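Local atomic coordinates of putative iron binding protein (Bordetella pertussis Tohama I, PDB entry 1Y9U), a protein that binds ferric iron through tyrosine side chains, probably as the periplasmic solute-binding component of an iron uptake system. Residues Q20-A25 with E259-E264; A242-H247 with A252-L257; E276-V279 with K284-A287; T12-K17 with S103-V108; D24-A27 with G31-V34. One frame throughout, in Å; residues are numbered along the deposited sequence.

Contact 1 of 5, residues Q20-A25 with E259-E264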
loop_
_atom_site.group_PDB
_atom_site.type_symbol
_atom_site.label_atom_id
_atom_site.label_comp_id
_atom_site.label_asym_id
_atom_site.label_seq_id
_atom_site.Cartn_x
_atom_site.Cartn_y
_atom_site.Cartn_z
ATOM N N GLN A 20 16.614 -1.917 7.675
ATOM C CA GLN A 20 17.896 -1.700 8.359
ATOM C C GLN A 20 19.087 -1.667 7.404
ATOM O O GLN A 20 19.944 -0.811 7.547
ATOM C CB GLN A 20 18.122 -2.695 9.512
ATOM C CG GLN A 20 19.196 -2.230 10.536
ATOM C CD GLN A 20 18.871 -0.891 11.188
ATOM O OE1 GLN A 20 17.779 -0.708 11.720
ATOM N NE2 GLN A 20 19.808 0.056 11.121
ATOM N N PRO A 21 19.178 -2.582 6.445
ATOM C CA PRO A 21 20.285 -2.522 5.491
ATOM C C PRO A 21 20.394 -1.176 4.762
ATOM O O PRO A 21 21.491 -0.630 4.683
ATOM C CB PRO A 21 19.985 -3.680 4.540
ATOM C CG PRO A 21 19.237 -4.661 5.412
ATOM C CD PRO A 21 18.338 -3.785 6.230
ATOM N N LEU A 22 19.291 -0.622 4.278
ATOM C CA LEU A 22 19.379 0.653 3.578
ATOM C C LEU A 22 19.674 1.818 4.545
ATOM O O LEU A 22 20.359 2.756 4.174
ATOM C CB LEU A 22 18.149 0.892 2.685
ATOM C CG LEU A 22 16.780 1.106 3.322
ATOM C CD1 LEU A 22 16.545 2.535 3.725
ATOM C CD2 LEU A 22 15.687 0.675 2.337
ATOM N N LEU A 23 19.226 1.732 5.797
ATOM C CA LEU A 23 19.575 2.721 6.803
ATOM C C LEU A 23 21.062 2.661 7.157
ATOM O O LEU A 23 21.698 3.706 7.357
ATOM C CB LEU A 23 18.724 2.540 8.062
ATOM C CG LEU A 23 17.224 2.764 7.887
ATOM C CD1 LEU A 23 16.525 2.494 9.204
ATOM C CD2 LEU A 23 16.941 4.164 7.406
ATOM N N ASP A 24 21.602 1.449 7.218
ATOM C CA ASP A 24 23.032 1.263 7.497
ATOM C C ASP A 24 23.887 1.836 6.376
ATOM O O ASP A 24 24.955 2.404 6.638
ATOM C CB ASP A 24 23.384 -0.220 7.705
ATOM C CG ASP A 24 22.877 -0.767 9.032
ATOM O OD1 ASP A 24 22.917 -1.999 9.193
ATOM O OD2 ASP A 24 22.423 -0.053 9.945
ATOM N N ALA A 25 23.449 1.680 5.128
ATOM C CA ALA A 25 24.184 2.274 4.008
ATOM C C ALA A 25 24.185 3.805 4.101
ATOM O O ALA A 25 25.220 4.447 3.908
ATOM C CB ALA A 25 23.607 1.824 2.705
ATOM N N GLU A 259 15.179 12.395 1.488
ATOM C CA GLU A 259 15.655 12.451 0.112
ATOM C C GLU A 259 16.408 11.169 -0.255
ATOM O O GLU A 259 16.296 10.669 -1.371
ATOM C CB GLU A 259 16.534 13.705 -0.112
ATOM C CG GLU A 259 15.720 14.983 -0.063
ATOM C CD GLU A 259 16.524 16.265 -0.136
ATOM O OE1 GLU A 259 17.739 16.206 0.166
ATOM O OE2 GLU A 259 15.938 17.303 -0.499
ATOM N N TYR A 260 17.180 10.619 0.675
ATOM C CA TYR A 260 17.865 9.349 0.448
ATOM C C TYR A 260 16.851 8.223 0.177
ATOM O O TYR A 260 17.060 7.374 -0.680
ATOM C CB TYR A 260 18.745 8.983 1.655
ATOM C CG TYR A 260 19.216 7.559 1.638
ATOM C CD1 TYR A 260 20.206 7.147 0.775
ATOM C CD2 TYR A 260 18.622 6.606 2.449
ATOM C CE1 TYR A 260 20.631 5.844 0.745
ATOM C CE2 TYR A 260 19.034 5.304 2.434
ATOM C CZ TYR A 260 20.039 4.911 1.577
ATOM O OH TYR A 260 20.468 3.599 1.553
ATOM N N LEU A 261 15.750 8.246 0.908
ATOM C CA LEU A 261 14.748 7.181 0.805
ATOM C C LEU A 261 14.065 7.112 -0.559
ATOM O O LEU A 261 13.538 6.054 -0.920
ATOM C CB LEU A 261 13.698 7.285 1.922
ATOM C CG LEU A 261 14.204 6.936 3.331
ATOM C CD1 LEU A 261 13.191 7.320 4.381
ATOM C CD2 LEU A 261 14.573 5.482 3.467
ATOM N N VAL A 262 14.108 8.197 -1.333
ATOM C CA VAL A 262 13.624 8.190 -2.731
ATOM C C VAL A 262 14.733 8.118 -3.787
ATOM O O VAL A 262 14.447 8.151 -4.981
ATOM C CB VAL A 262 12.678 9.374 -3.032
ATOM C CG1 VAL A 262 11.514 9.333 -2.045
ATOM C CG2 VAL A 262 13.409 10.700 -3.043
ATOM N N SER A 263 15.986 7.968 -3.349
ATOM C CA SER A 263 17.110 7.759 -4.251
ATOM C C SER A 263 16.997 6.380 -4.898
ATOM O O SER A 263 16.322 5.485 -4.373
ATOM C CB SER A 263 18.439 7.888 -3.499
ATOM O OG SER A 263 18.732 6.750 -2.694
ATOM N N GLU A 264 17.624 6.192 -6.055
ATOM C CA GLU A 264 17.525 4.915 -6.736
ATOM C C GLU A 264 18.071 3.754 -5.884
ATOM O O GLU A 264 17.385 2.742 -5.726
ATOM C CB GLU A 264 18.151 4.920 -8.139
ATOM C CG GLU A 264 18.027 3.550 -8.783
ATOM C CD GLU A 264 18.326 3.470 -10.264
ATOM O OE1 GLU A 264 18.516 2.320 -10.744
ATOM O OE2 GLU A 264 18.335 4.516 -10.961
#
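Leu-22 meets helix 251-261 with both its backbone and its side chain. Its carbonyl O lies 2.8 Å from Tyr-260 OH. This hydrogen bond is weak and not settled, because the hydroxyl proton has another acceptor nearby. A chi1 of 67° places CG of Leu-22 between its own backbone N and carbonyl carbon. From there CD1 packs on Leu-261 CD2 at 3.6 Å, the two leucines crossing at about a right angle. The same methyl lies 3.9 Å from Tyr-260 CE2. This is helix-to-helix packing within a lobe of the periplasmic binding protein fold. Helix 264-273 adds Leu-269 and Tyr-270 against Leu-22. From one turn before Asp-24, Gln-20 NE2 donates to Asp-24 OD2 at 2.9 Å, from above the carboxylate plane. Ala-25 follows, with CB 3.8 Å from Tyr-260 OH. The backbone O of Tyr-260 accepts from both N and OG of Ser-263, the N-cap residue of helix 264-273.

Contact 2 of 5, residues A242-H247 with A252-L257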
loop_
_atom_site.group_PDB
_atom_site.type_symbol
_atom_site.label_atom_id
_atom_site.label_comp_id
_atom_site.label_asym_id
_atom_site.label_seq_id
_atom_site.Cartn_x
_atom_site.Cartn_y
_atom_site.Cartn_z
ATOM N N ALA A 242 6.219 8.772 4.304
ATOM C CA ALA A 242 6.915 9.438 5.374
ATOM C C ALA A 242 6.724 10.936 5.321
ATOM O O ALA A 242 6.306 11.506 4.338
ATOM C CB ALA A 242 8.390 9.084 5.298
ATOM N N ALA A 243 7.091 11.556 6.427
ATOM C CA ALA A 243 6.992 12.999 6.622
ATOM C C ALA A 243 8.056 13.410 7.621
ATOM O O ALA A 243 8.497 12.591 8.433
ATOM C CB ALA A 243 5.633 13.365 7.149
ATOM N N VAL A 244 8.483 14.668 7.547
ATOM C CA VAL A 244 9.368 15.214 8.575
ATOM C C VAL A 244 8.527 15.617 9.791
ATOM O O VAL A 244 7.484 16.238 9.652
ATOM C CB VAL A 244 10.164 16.399 8.034
ATOM C CG1 VAL A 244 10.983 17.065 9.149
ATOM C CG2 VAL A 244 11.087 15.950 6.902
ATOM N N ALA A 245 8.982 15.235 10.972
ATOM C CA ALA A 245 8.257 15.555 12.211
ATOM C C ALA A 245 8.249 17.052 12.502
ATOM O O ALA A 245 9.215 17.769 12.202
ATOM C CB ALA A 245 8.849 14.809 13.371
ATOM N N ALA A 246 7.155 17.512 13.108
ATOM C CA ALA A 246 6.910 18.940 13.358
ATOM C C ALA A 246 8.040 19.622 14.140
ATOM O O ALA A 246 8.384 20.777 13.869
ATOM C CB ALA A 246 5.589 19.108 14.104
ATOM N N HIS A 247 8.613 18.900 15.087
ATOM C CA HIS A 247 9.654 19.452 15.961
ATOM C C HIS A 247 11.024 18.791 15.771
ATOM O O HIS A 247 11.857 18.761 16.682
ATOM C CB HIS A 247 9.162 19.370 17.411
ATOM C CG HIS A 247 7.900 20.139 17.640
ATOM N ND1 HIS A 247 7.859 21.515 17.599
ATOM C CD2 HIS A 247 6.628 19.733 17.866
ATOM C CE1 HIS A 247 6.621 21.925 17.806
ATOM N NE2 HIS A 247 5.851 20.863 17.968
ATOM N N ALA A 252 17.807 19.272 9.075
ATOM C CA ALA A 252 18.613 19.098 7.868
ATOM C C ALA A 252 18.871 17.619 7.602
ATOM O O ALA A 252 18.760 17.163 6.474
ATOM C CB ALA A 252 19.917 19.859 7.979
ATOM N N ASN A 253 19.198 16.854 8.631
ATOM C CA ASN A 253 19.463 15.433 8.457
ATOM C C ASN A 253 18.177 14.666 8.129
ATOM O O ASN A 253 18.218 13.652 7.430
ATOM C CB ASN A 253 20.117 14.836 9.708
ATOM C CG ASN A 253 21.538 15.314 9.923
ATOM O OD1 ASN A 253 22.178 15.869 9.019
ATOM N ND2 ASN A 253 22.052 15.075 11.128
ATOM N N ALA A 254 17.049 15.142 8.649
ATOM C CA ALA A 254 15.743 14.549 8.375
ATOM C C ALA A 254 15.429 14.661 6.894
ATOM O O ALA A 254 14.991 13.699 6.270
ATOM C CB ALA A 254 14.644 15.223 9.189
ATOM N N VAL A 255 15.650 15.839 6.328
ATOM C CA VAL A 255 15.425 16.030 4.899
ATOM C C VAL A 255 16.426 15.187 4.110
ATOM O O VAL A 255 16.054 14.567 3.127
ATOM C CB VAL A 255 15.468 17.529 4.493
ATOM C CG1 VAL A 255 15.326 17.711 2.980
ATOM C CG2 VAL A 255 14.366 18.297 5.207
ATOM N N LYS A 256 17.679 15.111 4.561
ATOM C CA LYS A 256 18.667 14.277 3.884
ATOM C C LYS A 256 18.231 12.819 3.866
ATOM O O LYS A 256 18.344 12.138 2.858
ATOM C CB LYS A 256 20.043 14.403 4.546
ATOM C CG LYS A 256 20.738 15.728 4.308
ATOM C CD LYS A 256 22.130 15.737 4.906
ATOM C CE LYS A 256 22.952 16.910 4.358
ATOM N NZ LYS A 256 24.042 17.344 5.267
ATOM N N LEU A 257 17.728 12.333 4.990
ATOM C CA LEU A 257 17.257 10.951 5.065
ATOM C C LEU A 257 16.051 10.721 4.161
ATOM O O LEU A 257 16.007 9.743 3.433
ATOM C CB LEU A 257 16.933 10.553 6.500
ATOM C CG LEU A 257 16.369 9.145 6.705
ATOM C CD1 LEU A 257 17.359 8.107 6.208
ATOM C CD2 LEU A 257 16.066 8.952 8.179
#
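Val-244 packs its two methyl groups against Ala-254 and Val-255 of helix 251-261. Its CB points from strand 237-245 toward the helix, and the side chain forks there. One branch, CG1, is anti to the backbone N (chi1 174°) and ends over Ala-254. It lies 4.1 Å from Ala-254 CB, the nearest approach in the contact. The other branch, CG2, stands beside the backbone N and turns to the next residue of the helix. It reaches Val-255 CG2 at 4.4 Å, a looser touch. No hydrogen bond crosses between the segments, so methyl packing carries the contact. Ala-254 CA is 6.4 Å from Val-244 CA, a close approach consistent with the small alanine side chain. Within the fold, the pair joins a strand to the helix that follows it after a short turn. Leu-258, one turn further along the helix, also touches Val-244. Ala-254 packs in addition on Val-58 of strand 58-62, while Gln-77 of strand 76-77 bonds to the backbone of Val-244.

Contact 3 of 5, residues E276-V279 with K284-A287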
loop_
_atom_site.group_PDB
_atom_site.type_symbol
_atom_site.label_atom_id
_atom_site.label_comp_id
_atom_site.label_asym_id
_atom_site.label_seq_id
_atom_site.Cartn_x
_atom_site.Cartn_y
_atom_site.Cartn_z
ATOM N N GLU A 276 7.078 -4.691 -2.703
ATOM C CA GLU A 276 6.242 -3.594 -3.116
ATOM C C GLU A 276 6.818 -2.962 -4.382
ATOM O O GLU A 276 7.839 -3.418 -4.925
ATOM C CB GLU A 276 6.118 -2.582 -1.975
ATOM C CG GLU A 276 5.292 -3.125 -0.821
ATOM C CD GLU A 276 5.380 -2.309 0.433
ATOM O OE1 GLU A 276 6.231 -1.391 0.528
ATOM O OE2 GLU A 276 4.651 -2.649 1.380
ATOM N N TYR A 277 6.095 -1.973 -4.905
ATOM C CA TYR A 277 6.501 -1.303 -6.135
ATOM C C TYR A 277 7.131 0.027 -5.750
ATOM O O TYR A 277 6.542 0.790 -5.006
ATOM C CB TYR A 277 5.278 -1.123 -7.053
ATOM C CG TYR A 277 5.622 -0.987 -8.533
ATOM C CD1 TYR A 277 5.549 -2.081 -9.399
ATOM C CD2 TYR A 277 6.032 0.232 -9.061
ATOM C CE1 TYR A 277 5.848 -1.957 -10.735
ATOM C CE2 TYR A 277 6.365 0.351 -10.406
ATOM C CZ TYR A 277 6.257 -0.742 -11.231
ATOM O OH TYR A 277 6.585 -0.623 -12.575
ATOM N N PRO A 278 8.321 0.337 -6.264
ATOM C CA PRO A 278 8.964 1.598 -5.894
ATOM C C PRO A 278 8.212 2.802 -6.433
ATOM O O PRO A 278 7.617 2.741 -7.492
ATOM C CB PRO A 278 10.350 1.501 -6.523
ATOM C CG PRO A 278 10.342 0.336 -7.400
ATOM C CD PRO A 278 9.116 -0.455 -7.208
ATOM N N VAL A 279 8.253 3.900 -5.702
ATOM C CA VAL A 279 7.662 5.143 -6.211
ATOM C C VAL A 279 8.504 5.792 -7.319
ATOM O O VAL A 279 7.970 6.426 -8.214
ATOM C CB VAL A 279 7.396 6.163 -5.058
ATOM C CG1 VAL A 279 8.687 6.731 -4.462
ATOM C CG2 VAL A 279 6.495 7.282 -5.523
ATOM N N LYS A 284 14.980 -0.953 -10.590
ATOM C CA LYS A 284 14.937 -2.390 -10.859
ATOM C C LYS A 284 13.945 -3.055 -9.915
ATOM O O LYS A 284 14.019 -2.890 -8.692
ATOM C CB LYS A 284 16.316 -3.023 -10.680
ATOM C CG LYS A 284 16.357 -4.529 -10.910
ATOM C CD LYS A 284 16.375 -4.905 -12.364
ATOM C CE LYS A 284 16.765 -6.386 -12.553
ATOM N NZ LYS A 284 17.282 -6.690 -13.927
ATOM N N LEU A 285 13.032 -3.816 -10.508
ATOM C CA LEU A 285 12.018 -4.525 -9.754
ATOM C C LEU A 285 12.461 -5.943 -9.434
ATOM O O LEU A 285 13.215 -6.564 -10.191
ATOM C CB LEU A 285 10.739 -4.635 -10.588
ATOM C CG LEU A 285 10.129 -3.323 -11.105
ATOM C CD1 LEU A 285 8.958 -3.617 -12.037
ATOM C CD2 LEU A 285 9.680 -2.414 -9.983
ATOM N N ASP A 286 11.946 -6.463 -8.327
ATOM C CA ASP A 286 11.998 -7.912 -8.097
ATOM C C ASP A 286 11.450 -8.638 -9.329
ATOM O O ASP A 286 10.466 -8.211 -9.923
ATOM C CB ASP A 286 11.170 -8.294 -6.887
ATOM C CG ASP A 286 11.087 -9.768 -6.725
ATOM O OD1 ASP A 286 12.106 -10.368 -6.328
ATOM O OD2 ASP A 286 10.057 -10.392 -7.040
ATOM N N ALA A 287 12.043 -9.781 -9.669
ATOM C CA ALA A 287 11.682 -10.486 -10.884
ATOM C C ALA A 287 10.205 -10.916 -10.923
ATOM O O ALA A 287 9.587 -10.856 -11.954
ATOM C CB ALA A 287 12.577 -11.707 -11.082
HETATM O O HOH W 1 10.420 -4.670 -6.255
#
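Leu-285 gives up the most surface here, wedging its two methyls against Tyr-277 and Pro-278. Its CG stands anti to the carbonyl carbon (chi1 -56°), which carries the fork toward strand 277-278. CD2 sits over one face of the Tyr-277 ring, 4.0 Å from the ring centroid and 16° off the normal. This is a CH-pi contact, offset toward the rim. CD1 lies further out along the phenol, 3.8 Å from Tyr-277 CE1 and close to the hydroxyl as well. Pro-278 comes in from another direction and crosses the leucine at about a right angle. Its CD is only 3.4 Å from Leu-285 CD2, tighter than usual for two carbons. One water bridges the backbones: it donates to Glu-276 O at 3.2 Å and accepts from Asp-286 N at 3.1 Å. Asp-286 is the N-cap of helix 287-291, its OD2 making weak hydrogen bonds to Val-288 N and Val-289 N. The side chain of Tyr-277 is about 8 Å from that of Tyr-199, an iron ligand when the metal is bound. The contact is mostly apolar, with CH-pi and methyl packing. No direct hydrogen bond joins the segments, and the water supplies the polar link between main chains.

Contact 4 of 5, residues T12-K17 with S103-V108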
loop_
_atom_site.group_PDB
_atom_site.type_symbol
_atom_site.label_atom_id
_atom_site.label_comp_id
_atom_site.label_asym_id
_atom_site.label_seq_id
_atom_site.Cartn_x
_atom_site.Cartn_y
_atom_site.Cartn_z
ATOM N N THR A 12 9.241 4.656 13.043
ATOM C CA THR A 12 8.652 3.843 11.980
ATOM C C THR A 12 7.713 2.783 12.508
ATOM O O THR A 12 8.029 2.102 13.470
ATOM C CB THR A 12 9.749 3.176 11.149
ATOM O OG1 THR A 12 9.150 2.262 10.207
ATOM C CG2 THR A 12 10.729 2.360 12.026
ATOM N N THR A 13 6.569 2.628 11.843
ATOM C CA THR A 13 5.649 1.539 12.151
ATOM C C THR A 13 5.937 0.325 11.276
ATOM O O THR A 13 5.275 -0.718 11.408
ATOM C CB THR A 13 4.189 1.975 11.972
ATOM O OG1 THR A 13 3.901 2.157 10.573
ATOM C CG2 THR A 13 3.883 3.333 12.650
ATOM N N ARG A 14 6.878 0.466 10.339
ATOM C CA ARG A 14 7.369 -0.655 9.534
ATOM C C ARG A 14 8.504 -1.362 10.255
ATOM O O ARG A 14 9.415 -0.686 10.759
ATOM C CB ARG A 14 7.880 -0.155 8.175
ATOM C CG ARG A 14 6.883 0.674 7.406
ATOM C CD ARG A 14 7.014 0.485 5.899
ATOM N NE ARG A 14 6.382 -0.783 5.506
ATOM C CZ ARG A 14 6.156 -1.151 4.249
ATOM N NH1 ARG A 14 6.553 -0.395 3.236
ATOM N NH2 ARG A 14 5.553 -2.286 4.003
ATOM N N GLU A 15 8.502 -2.699 10.228
ATOM C CA GLU A 15 9.460 -3.504 10.999
ATOM C C GLU A 15 10.839 -3.021 10.590
ATOM O O GLU A 15 11.115 -2.941 9.392
ATOM C CB GLU A 15 9.387 -5.025 10.693
ATOM C CG GLU A 15 8.056 -5.780 10.815
ATOM C CD GLU A 15 7.264 -5.528 12.094
ATOM O OE1 GLU A 15 6.444 -4.576 12.100
ATOM O OE2 GLU A 15 7.417 -6.309 13.082
ATOM N N PRO A 16 11.709 -2.691 11.542
ATOM C CA PRO A 16 13.068 -2.249 11.199
ATOM C C PRO A 16 13.833 -3.176 10.237
ATOM O O PRO A 16 14.732 -2.705 9.540
ATOM C CB PRO A 16 13.784 -2.159 12.561
ATOM C CG PRO A 16 12.788 -2.517 13.613
ATOM C CD PRO A 16 11.457 -2.655 12.994
ATOM N N LYS A 17 13.497 -4.462 10.172
ATOM C CA LYS A 17 14.245 -5.356 9.290
ATOM C C LYS A 17 13.961 -5.148 7.794
ATOM O O LYS A 17 14.798 -5.474 6.967
ATOM C CB LYS A 17 14.067 -6.821 9.695
ATOM C CG LYS A 17 14.819 -7.220 10.982
ATOM C CD LYS A 17 16.255 -6.640 11.109
ATOM C CE LYS A 17 16.278 -5.399 12.010
ATOM N NZ LYS A 17 17.621 -4.782 12.143
ATOM N N SER A 103 6.547 3.842 -1.405
ATOM C CA SER A 103 6.304 2.649 -2.198
ATOM C C SER A 103 4.817 2.522 -2.436
ATOM O O SER A 103 4.020 3.142 -1.741
ATOM C CB SER A 103 6.816 1.404 -1.492
ATOM O OG SER A 103 6.046 1.146 -0.333
ATOM N N LEU A 104 4.461 1.720 -3.436
ATOM C CA LEU A 104 3.078 1.522 -3.861
ATOM C C LEU A 104 2.632 0.112 -3.534
ATOM O O LEU A 104 3.378 -0.850 -3.758
ATOM C CB LEU A 104 2.901 1.760 -5.359
ATOM C CG LEU A 104 3.543 3.036 -5.901
ATOM C CD1 LEU A 104 3.285 3.148 -7.395
ATOM C CD2 LEU A 104 3.053 4.269 -5.165
ATOM N N ARG A 105 1.393 0.001 -3.063
ATOM C CA ARG A 105 0.753 -1.251 -2.650
ATOM C C ARG A 105 -0.532 -1.402 -3.449
ATOM O O ARG A 105 -1.596 -0.973 -3.022
ATOM C CB ARG A 105 0.490 -1.159 -1.161
ATOM C CG ARG A 105 1.799 -1.173 -0.359
ATOM C CD ARG A 105 1.677 -0.645 1.034
ATOM N NE ARG A 105 0.698 -1.350 1.847
ATOM C CZ ARG A 105 0.955 -2.383 2.642
ATOM N NH1 ARG A 105 2.162 -2.903 2.775
ATOM N NH2 ARG A 105 -0.034 -2.905 3.332
ATOM N N ASP A 106 -0.397 -2.011 -4.618
ATOM C CA ASP A 106 -1.482 -2.188 -5.557
ATOM C C ASP A 106 -2.365 -3.348 -5.200
ATOM O O ASP A 106 -1.887 -4.428 -4.811
ATOM C CB ASP A 106 -1.009 -2.278 -7.017
ATOM C CG ASP A 106 0.079 -3.291 -7.275
ATOM O OD1 ASP A 106 1.057 -3.380 -6.506
ATOM O OD2 ASP A 106 0.050 -3.967 -8.300
ATOM N N ARG A 107 -3.661 -3.110 -5.332
ATOM C CA ARG A 107 -4.656 -4.115 -5.016
ATOM C C ARG A 107 -5.163 -4.689 -6.330
ATOM O O ARG A 107 -5.712 -3.975 -7.152
ATOM C CB ARG A 107 -5.772 -3.533 -4.157
ATOM C CG ARG A 107 -6.670 -4.583 -3.544
ATOM C CD ARG A 107 -7.258 -4.157 -2.183
ATOM N NE ARG A 107 -7.970 -5.204 -1.451
ATOM C CZ ARG A 107 -7.361 -6.182 -0.791
ATOM N NH1 ARG A 107 -6.045 -6.291 -0.793
ATOM N NH2 ARG A 107 -8.082 -7.061 -0.120
ATOM N N VAL A 108 -4.878 -5.972 -6.540
ATOM C CA VAL A 108 -5.004 -6.607 -7.840
ATOM C C VAL A 108 -5.946 -7.811 -7.782
ATOM O O VAL A 108 -6.534 -8.111 -6.755
ATOM C CB VAL A 108 -3.597 -6.990 -8.370
ATOM C CG1 VAL A 108 -2.660 -5.756 -8.405
ATOM C CG2 VAL A 108 -2.962 -8.084 -7.536
#
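Arg-14 and Arg-105 bring their guanidinium groups close together, with Arg-14 NH2 3.7 Å from Arg-105 NH1. Both of these nitrogens form salt bridges to Glu-276 OE2, and Ser-103 OG is hydrogen-bonded to Glu-276 OE1 and to Ser-240 OG, so the carboxylate should offset part of the gathered positive charge. The two arginine side chains slide past each other in opposite directions, and their guanidinium planes stand 82° apart. Arg-14 reaches this place by bending at chi2 and chi3 (-147° and 78°). Its NH1 lies 3.9 Å from Ser-103 OG, which is at the edge of the guanidinium and near its plane. At the base of the loop, Thr-12 OG1 accepts from Arg-14 N at 2.9 Å, an ST turn that shapes the backbone before the arginine. Arg-105 also borders the iron site, which holds no metal in this chain: its side chain comes within about 3 Å of those of Tyr-143 and Tyr-199, with a weak hydrogen bond from NH2 to Tyr-143 OH, and its positive charge could favour the tyrosinate form of these ligands. The buried cluster lies where the loop after strand 7-12 meets strand 100-112, with Val-62 of strand 58-62 and Asn-274 beside both arginines and Tyr-199 of helix 198-206 against Arg-105.

Contact 5 of 5, residues D24-A27 with G31-V34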
loop_
_atom_site.group_PDB
_atom_site.type_symbol
_atom_site.label_atom_id
_atom_site.label_comp_id
_atom_site.label_asym_id
_atom_site.label_seq_id
_atom_site.Cartn_x
_atom_site.Cartn_y
_atom_site.Cartn_z
ATOM N N ASP A 24 21.602 1.449 7.218
ATOM C CA ASP A 24 23.032 1.263 7.497
ATOM C C ASP A 24 23.887 1.836 6.376
ATOM O O ASP A 24 24.955 2.404 6.638
ATOM C CB ASP A 24 23.384 -0.220 7.705
ATOM C CG ASP A 24 22.877 -0.767 9.032
ATOM O OD1 ASP A 24 22.917 -1.999 9.193
ATOM O OD2 ASP A 24 22.423 -0.053 9.945
ATOM N N ALA A 25 23.449 1.680 5.128
ATOM C CA ALA A 25 24.184 2.274 4.008
ATOM C C ALA A 25 24.185 3.805 4.101
ATOM O O ALA A 25 25.220 4.447 3.908
ATOM C CB ALA A 25 23.607 1.824 2.705
ATOM N N PHE A 26 23.043 4.391 4.441
ATOM C CA PHE A 26 22.951 5.839 4.611
ATOM C C PHE A 26 23.898 6.319 5.701
ATOM O O PHE A 26 24.586 7.319 5.533
ATOM C CB PHE A 26 21.516 6.258 4.925
ATOM C CG PHE A 26 21.351 7.701 5.275
ATOM C CD1 PHE A 26 21.162 8.642 4.293
ATOM C CD2 PHE A 26 21.343 8.118 6.592
ATOM C CE1 PHE A 26 20.976 9.967 4.605
ATOM C CE2 PHE A 26 21.164 9.440 6.911
ATOM C CZ PHE A 26 20.980 10.374 5.907
ATOM N N ALA A 27 23.905 5.618 6.829
ATOM C CA ALA A 27 24.770 5.998 7.934
ATOM C C ALA A 27 26.247 5.887 7.576
ATOM O O ALA A 27 27.018 6.786 7.892
ATOM C CB ALA A 27 24.470 5.144 9.145
ATOM N N GLY A 31 27.948 9.397 7.319
ATOM C CA GLY A 31 28.439 9.615 8.674
ATOM C C GLY A 31 27.406 10.059 9.699
ATOM O O GLY A 31 27.754 10.394 10.826
ATOM N N ILE A 32 26.134 10.061 9.318
ATOM C CA ILE A 32 25.042 10.415 10.211
ATOM C C ILE A 32 24.541 9.125 10.860
ATOM O O ILE A 32 24.196 8.179 10.169
ATOM C CB ILE A 32 23.892 11.094 9.436
ATOM C CG1 ILE A 32 24.373 12.380 8.747
ATOM C CG2 ILE A 32 22.720 11.386 10.366
ATOM C CD1 ILE A 32 23.436 12.868 7.645
ATOM N N LYS A 33 24.566 9.085 12.188
ATOM C CA LYS A 33 24.031 7.962 12.948
ATOM C C LYS A 33 22.509 7.979 12.793
ATOM O O LYS A 33 21.885 9.011 12.972
ATOM C CB LYS A 33 24.432 8.107 14.429
ATOM C CG LYS A 33 23.787 7.100 15.390
ATOM C CD LYS A 33 24.248 7.315 16.849
ATOM C CE LYS A 33 23.832 8.685 17.399
ATOM N NZ LYS A 33 23.836 8.791 18.902
ATOM N N VAL A 34 21.931 6.833 12.434
ATOM C CA VAL A 34 20.489 6.699 12.344
ATOM C C VAL A 34 19.967 5.960 13.574
ATOM O O VAL A 34 20.404 4.857 13.847
ATOM C CB VAL A 34 20.083 5.949 11.069
ATOM C CG1 VAL A 34 18.576 5.819 11.004
ATOM C CG2 VAL A 34 20.603 6.696 9.844
#
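Gly-31 ends helix 20-30 with a positive phi of 75°, its N donating to Ala-27 O at 2.8 Å (N-H...O angle 131°, donor tilted from the carbonyl plane), and the chain then turns back so that Ile-32 O lies 3.2 Å from Ala-27 CA in a CA-H...O contact. Ala-27 CB is equally close to this oxygen. Phe-26 supplies the main side-chain packing. Its CG is anti to the backbone N (chi1 173°), which carries the ring toward the returning chain. Val-34 CG2 meets the edge of the ring, near its plane, at 3.6 Å from Phe-26 CD2. At the far end of the ring, Phe-26 CZ lies 3.9 Å from Ile-32 CD1, set obliquely to the ring. Val-34 CG2 also lies 4.2 Å from Ala-27 CB, so this one methyl touches both the Phe-26 ring and the Ala-27 methyl. The contact joins the helix and second strand of the beta-alpha-beta unit formed by strand 7-12, helix 20-30 and strand 33-38. Val-8 of the first strand touches both Ile-32 and Val-34, and Tyr-260 meets the ring of Phe-26. Polar contacts of the backbone, with Ser-30 OG bonding to Phe-26 O and Ile-32 N, hold the turn, while apolar packing of Phe-26, Ile-32 and Val-34 holds the helix against the strand.

In the fold
From the N terminus, residues 12-17 open contact 4 and 20-25 open contact 1. Contact 5 closes first, a short loop from helix 20-30 to strand 33-38, nested inside contact 4. Contact 4 closes at strand 100-112. Contact 1 stays open until 259-264, so contacts 1 and 4 cross. Contact 2, from strand 237-245 to helix 251-261, is nested inside contact 1. Contact 3 follows in series after both long loops have closed. Helix 251-261 serves contacts 1 and 2, and both touch contact 5, giving a continuous packed region. Contacts 3 and 4 meet through neighbouring strands 277-278 and 100-112, nearer the iron site. Contacts 2 to 5 all reach the same mixed sheet.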